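Long-range contact in possible adhesin (Caldicellulosiruptor kronotskyensis, PDB 4WA0), which probably attaches the thermophilic bacterium to cellulose as a tapirin, the chain being the C-terminal beta-helix domain of a longer membrane protein: residues R225-P237 with Q346-Q358. Sequence-based numbering, arbitrary orientation.
Sequences RDYTSGLLTTPLP and QDIESNTGIQPSQ
Ile354, just beyond the end of helix 342-352, packs into the loop 225-237 between two backbone hydrogen bonds. Its CB lies 4.0 Å from Ser229 O. From there the side chain forks: CG2, anti to the backbone N, comes within 3.4 Å of Ser229 O, while CG1 runs beside Leu231 and meets Leu231 CD1 at 3.9 Å. At the tip, CD1 touches that same leucine methyl and Thr228 CG2. A beta-branched residue suits this place because its two arms reach separate parts of the loop, which bends through two overlapping turns, type I from Asp226 to Ser229 and type II from Thr228 to Leu231.

The flanking bonds are nearly straight: Gln355 N gives to Ser229 O (3.1 Å, 176° at the hydrogen) and Leu232 N to Thr352 O (2.8 Å). Between them Gly230 and Gly353, both with positive phi, let the main chains come close, with no side chain on either to stand between them. At the last turn of the helix, Pro237 CG rests 3.6 Å from Asn351 CG; the ND2 of this asparagine bonds to Tyr262 OH on strand 258-263, and two waters join Asn351 O to Thr234 O and Pro235 O.

Near the C-terminus, Arg225 grips Ser357 O end-on with NH1 and NH2 (2.9 Å from NH2), the oxygen lying in the guanidinium plane. Its extended chi1 (-177°) and chi2 lay CD over a face of the Tyr227 ring, offset toward the rim; the bend at chi3 then turns the guanidinium toward Ser357 O, and NE forms a salt bridge with Glu221 of helix 217-224. All four direct bonds across the contact thus accept on main-chain oxygens, two given by the Arg225 guanidinium and two by backbone N-H groups: the chain's tail is joined to the loop 225-237 through main-chain acceptors, with Ile354 supplying apolar contact between the bonds.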
loop_
_atom_site.group_PDB
_atom_site.type_symbol
_atom_site.label_atom_id
_atom_site.label_comp_id
_atom_site.label_asym_id
_atom_site.label_seq_id
_atom_site.Cartn_x
_atom_site.Cartn_y
_atom_site.Cartn_z
ATOM N N ARG A 225 -3.488 -9.563 -14.441
ATOM C CA ARG A 225 -4.365 -10.378 -13.587
ATOM C C ARG A 225 -5.640 -9.622 -13.242
ATOM O O ARG A 225 -5.598 -8.455 -12.824
ATOM C CB ARG A 225 -3.646 -10.803 -12.314
ATOM C CG ARG A 225 -4.469 -11.724 -11.412
ATOM C CD ARG A 225 -3.577 -12.391 -10.387
ATOM N NE ARG A 225 -2.708 -13.414 -10.987
ATOM C CZ ARG A 225 -3.077 -14.672 -11.249
ATOM N NH1 ARG A 225 -2.206 -15.527 -11.793
ATOM N NH2 ARG A 225 -4.312 -15.089 -10.969
ATOM N N ASP A 226 -6.775 -10.295 -13.417
ATOM C CA ASP A 226 -8.052 -9.770 -12.962
ATOM C C ASP A 226 -8.235 -10.350 -11.553
ATOM O O ASP A 226 -8.551 -11.512 -11.412
ATOM C CB ASP A 226 -9.199 -10.225 -13.871
ATOM C CG ASP A 226 -10.555 -9.829 -13.330
ATOM O OD1 ASP A 226 -10.532 -9.186 -12.222
ATOM O OD2 ASP A 226 -11.616 -10.209 -13.964
ATOM N N TYR A 227 -8.027 -9.536 -10.512
ATOM C CA TYR A 227 -7.912 -10.101 -9.158
ATOM C C TYR A 227 -9.237 -10.581 -8.611
ATOM O O TYR A 227 -9.215 -11.203 -7.561
ATOM C CB TYR A 227 -7.221 -9.122 -8.146
ATOM C CG TYR A 227 -5.699 -9.174 -8.253
ATOM C CD1 TYR A 227 -5.028 -8.460 -9.295
ATOM C CD2 TYR A 227 -4.925 -9.967 -7.381
ATOM C CE1 TYR A 227 -3.653 -8.500 -9.439
ATOM C CE2 TYR A 227 -3.537 -10.037 -7.548
ATOM C CZ TYR A 227 -2.908 -9.297 -8.580
ATOM O OH TYR A 227 -1.537 -9.353 -8.756
ATOM N N THR A 228 -10.363 -10.211 -9.251
ATOM C CA THR A 228 -11.682 -10.709 -8.875
ATOM C C THR A 228 -12.323 -11.609 -9.976
ATOM O O THR A 228 -13.530 -11.725 -10.041
ATOM C CB THR A 228 -12.673 -9.540 -8.503
ATOM O OG1 THR A 228 -12.789 -8.589 -9.561
ATOM C CG2 THR A 228 -12.128 -8.757 -7.265
ATOM N N SER A 229 -11.503 -12.300 -10.769
ATOM C CA SER A 229 -12.024 -13.317 -11.701
ATOM C C SER A 229 -12.964 -14.221 -10.962
ATOM O O SER A 229 -12.581 -14.754 -9.917
ATOM C CB SER A 229 -10.902 -14.241 -12.226
ATOM O OG SER A 229 -9.945 -13.509 -12.952
ATOM N N GLY A 230 -14.165 -14.410 -11.511
ATOM C CA GLY A 230 -15.129 -15.354 -10.970
ATOM C C GLY A 230 -16.100 -14.805 -9.949
ATOM O O GLY A 230 -17.064 -15.459 -9.614
ATOM N N LEU A 231 -15.853 -13.592 -9.452
ATOM C CA LEU A 231 -16.672 -13.006 -8.432
ATOM C C LEU A 231 -18.129 -12.965 -8.845
ATOM O O LEU A 231 -18.494 -12.340 -9.851
ATOM C CB LEU A 231 -16.196 -11.563 -8.161
ATOM C CG LEU A 231 -16.998 -10.793 -7.106
ATOM C CD1 LEU A 231 -17.036 -11.487 -5.754
ATOM C CD2 LEU A 231 -16.525 -9.368 -6.973
ATOM N N LEU A 232 -18.952 -13.540 -8.002
ATOM C CA LEU A 232 -20.407 -13.528 -8.123
ATOM C C LEU A 232 -21.011 -12.201 -7.737
ATOM O O LEU A 232 -20.353 -11.370 -7.140
ATOM C CB LEU A 232 -20.937 -14.536 -7.127
ATOM C CG LEU A 232 -20.486 -16.002 -7.291
ATOM C CD1 LEU A 232 -20.908 -16.805 -6.050
ATOM C CD2 LEU A 232 -21.063 -16.636 -8.542
ATOM N N THR A 233 -22.301 -12.028 -8.017
ATOM C CA THR A 233 -23.033 -10.823 -7.585
ATOM C C THR A 233 -24.087 -11.118 -6.531
ATOM O O THR A 233 -24.742 -10.170 -6.052
ATOM C CB THR A 233 -23.709 -10.138 -8.791
ATOM O OG1 THR A 233 -24.420 -11.137 -9.533
ATOM C CG2 THR A 233 -22.646 -9.499 -9.689
ATOM N N THR A 234 -24.253 -12.412 -6.192
ATOM C CA THR A 234 -25.008 -12.877 -5.046
ATOM C C THR A 234 -24.686 -11.984 -3.852
ATOM O O THR A 234 -23.497 -11.756 -3.546
ATOM C CB THR A 234 -24.523 -14.314 -4.652
ATOM O OG1 THR A 234 -24.285 -15.087 -5.831
ATOM C CG2 THR A 234 -25.537 -15.051 -3.855
ATOM N N PRO A 235 -25.696 -11.502 -3.167
ATOM C CA PRO A 235 -25.340 -10.802 -1.911
ATOM C C PRO A 235 -24.637 -11.701 -0.917
ATOM O O PRO A 235 -24.955 -12.913 -0.793
ATOM C CB PRO A 235 -26.678 -10.399 -1.319
ATOM C CG PRO A 235 -27.730 -10.985 -2.205
ATOM C CD PRO A 235 -27.102 -11.268 -3.541
ATOM N N LEU A 236 -23.715 -11.092 -0.178
ATOM C CA LEU A 236 -23.084 -11.790 0.907
ATOM C C LEU A 236 -24.168 -12.297 1.894
ATOM O O LEU A 236 -25.213 -11.636 2.146
ATOM C CB LEU A 236 -22.067 -10.847 1.601
ATOM C CG LEU A 236 -20.903 -10.317 0.734
ATOM C CD1 LEU A 236 -19.925 -9.409 1.512
ATOM C CD2 LEU A 236 -20.128 -11.455 0.056
ATOM N N PRO A 237 -23.938 -13.465 2.507
ATOM C CA PRO A 237 -24.946 -14.026 3.409
ATOM C C PRO A 237 -25.299 -13.196 4.621
ATOM O O PRO A 237 -24.486 -12.406 5.117
ATOM C CB PRO A 237 -24.348 -15.360 3.881
ATOM C CG PRO A 237 -23.032 -15.472 3.281
ATOM C CD PRO A 237 -22.844 -14.408 2.252
ATOM N N GLN A 346 -12.723 -21.995 2.453
ATOM C CA GLN A 346 -13.679 -22.634 1.583
ATOM C C GLN A 346 -15.044 -21.882 1.630
ATOM O O GLN A 346 -15.724 -21.686 0.615
ATOM C CB GLN A 346 -13.862 -24.079 2.006
ATOM C CG GLN A 346 -14.832 -24.856 1.158
ATOM C CD GLN A 346 -14.345 -24.879 -0.291
ATOM O OE1 GLN A 346 -13.294 -25.459 -0.595
ATOM N NE2 GLN A 346 -15.062 -24.151 -1.186
ATOM N N ASP A 347 -15.445 -21.458 2.817
ATOM C CA ASP A 347 -16.750 -20.774 3.016
ATOM C C ASP A 347 -16.769 -19.476 2.228
ATOM O O ASP A 347 -17.770 -19.122 1.593
ATOM C CB ASP A 347 -16.964 -20.437 4.484
ATOM C CG ASP A 347 -18.369 -19.902 4.765
ATOM O OD1 ASP A 347 -19.304 -20.704 4.685
ATOM O OD2 ASP A 347 -18.516 -18.753 5.163
ATOM N N ILE A 348 -15.676 -18.764 2.304
ATOM C CA ILE A 348 -15.542 -17.466 1.627
ATOM C C ILE A 348 -15.519 -17.702 0.137
ATOM O O ILE A 348 -16.276 -17.057 -0.593
ATOM C CB ILE A 348 -14.248 -16.757 2.038
ATOM C CG1 ILE A 348 -14.278 -16.308 3.517
ATOM C CG2 ILE A 348 -13.997 -15.552 1.120
ATOM C CD1 ILE A 348 -12.940 -15.929 4.091
ATOM N N GLU A 349 -14.671 -18.649 -0.322
ATOM C CA GLU A 349 -14.666 -19.050 -1.752
ATOM C C GLU A 349 -16.020 -19.384 -2.274
ATOM O O GLU A 349 -16.371 -18.983 -3.387
ATOM C CB GLU A 349 -13.651 -20.211 -2.011
ATOM C CG GLU A 349 -12.214 -19.678 -1.963
ATOM C CD GLU A 349 -11.109 -20.666 -1.579
ATOM O OE1 GLU A 349 -11.345 -21.869 -1.384
ATOM O OE2 GLU A 349 -9.938 -20.190 -1.439
ATOM N N SER A 350 -16.826 -20.085 -1.487
ATOM C CA SER A 350 -18.123 -20.539 -1.938
ATOM C C SER A 350 -19.086 -19.381 -2.065
ATOM O O SER A 350 -19.858 -19.298 -3.028
ATOM C CB SER A 350 -18.716 -21.578 -0.999
ATOM O OG SER A 350 -17.906 -22.753 -1.042
ATOM N N ASN A 351 -19.058 -18.501 -1.082
ATOM C CA ASN A 351 -20.003 -17.382 -1.043
ATOM C C ASN A 351 -19.667 -16.258 -2.020
ATOM O O ASN A 351 -20.524 -15.443 -2.333
ATOM C CB ASN A 351 -20.045 -16.787 0.357
ATOM C CG ASN A 351 -20.846 -17.626 1.314
ATOM O OD1 ASN A 351 -21.905 -18.096 1.000
ATOM N ND2 ASN A 351 -20.324 -17.821 2.518
ATOM N N THR A 352 -18.416 -16.172 -2.440
ATOM C CA THR A 352 -18.002 -15.134 -3.388
ATOM C C THR A 352 -17.699 -15.613 -4.799
ATOM O O THR A 352 -17.848 -14.837 -5.759
ATOM C CB THR A 352 -16.769 -14.431 -2.865
ATOM O OG1 THR A 352 -15.655 -15.341 -2.878
ATOM C CG2 THR A 352 -17.064 -13.886 -1.437
ATOM N N GLY A 353 -17.213 -16.855 -4.918
ATOM C CA GLY A 353 -16.899 -17.443 -6.174
ATOM C C GLY A 353 -15.590 -17.014 -6.770
ATOM O O GLY A 353 -15.287 -17.405 -7.915
ATOM N N ILE A 354 -14.749 -16.280 -6.037
ATOM C CA ILE A 354 -13.483 -15.857 -6.646
ATOM C C ILE A 354 -12.618 -17.089 -6.853
ATOM O O ILE A 354 -12.500 -17.910 -5.952
ATOM C CB ILE A 354 -12.704 -14.737 -5.919
ATOM C CG1 ILE A 354 -13.679 -13.564 -5.672
ATOM C CG2 ILE A 354 -11.454 -14.334 -6.762
ATOM C CD1 ILE A 354 -13.076 -12.249 -5.234
ATOM N N GLN A 355 -12.070 -17.168 -8.073
ATOM C CA GLN A 355 -11.305 -18.298 -8.580
ATOM C C GLN A 355 -10.149 -17.662 -9.325
ATOM O O GLN A 355 -10.306 -17.196 -10.474
ATOM C CB GLN A 355 -12.134 -19.108 -9.567
ATOM C CG GLN A 355 -13.392 -19.757 -8.984
ATOM C CD GLN A 355 -14.624 -19.562 -9.872
ATOM O OE1 GLN A 355 -14.513 -19.186 -11.051
ATOM N NE2 GLN A 355 -15.809 -19.803 -9.303
ATOM N N PRO A 356 -8.989 -17.584 -8.676
ATOM C CA PRO A 356 -7.903 -16.936 -9.406
ATOM C C PRO A 356 -7.412 -17.763 -10.602
ATOM O O PRO A 356 -7.414 -18.975 -10.546
ATOM C CB PRO A 356 -6.826 -16.728 -8.316
ATOM C CG PRO A 356 -7.628 -16.565 -7.048
ATOM C CD PRO A 356 -8.748 -17.591 -7.215
ATOM N N SER A 357 -7.027 -17.077 -11.676
ATOM C CA SER A 357 -6.535 -17.690 -12.917
ATOM C C SER A 357 -5.202 -18.410 -12.655
ATOM O O SER A 357 -4.298 -17.830 -12.040
ATOM C CB SER A 357 -6.349 -16.604 -14.007
ATOM O OG SER A 357 -7.410 -15.644 -13.982
ATOM N N GLN A 358 -5.097 -19.661 -13.124
ATOM C CA GLN A 358 -3.910 -20.508 -12.889
ATOM C C GLN A 358 -2.859 -20.297 -14.000
ATOM O O GLN A 358 -2.116 -19.296 -13.999
ATOM C CB GLN A 358 -4.320 -22.002 -12.745
ATOM C CG GLN A 358 -4.551 -22.466 -11.286
ATOM C CD GLN A 358 -5.640 -23.538 -11.113
ATOM O OE1 GLN A 358 -6.205 -23.737 -10.004
ATOM N NE2 GLN A 358 -5.929 -24.244 -12.196
HETATM O O HOH W 1 -6.684 -13.058 -14.538
HETATM O O HOH W 2 -21.073 -12.899 -3.871
HETATM O O HOH W 3 -23.103 -14.944 -1.177
#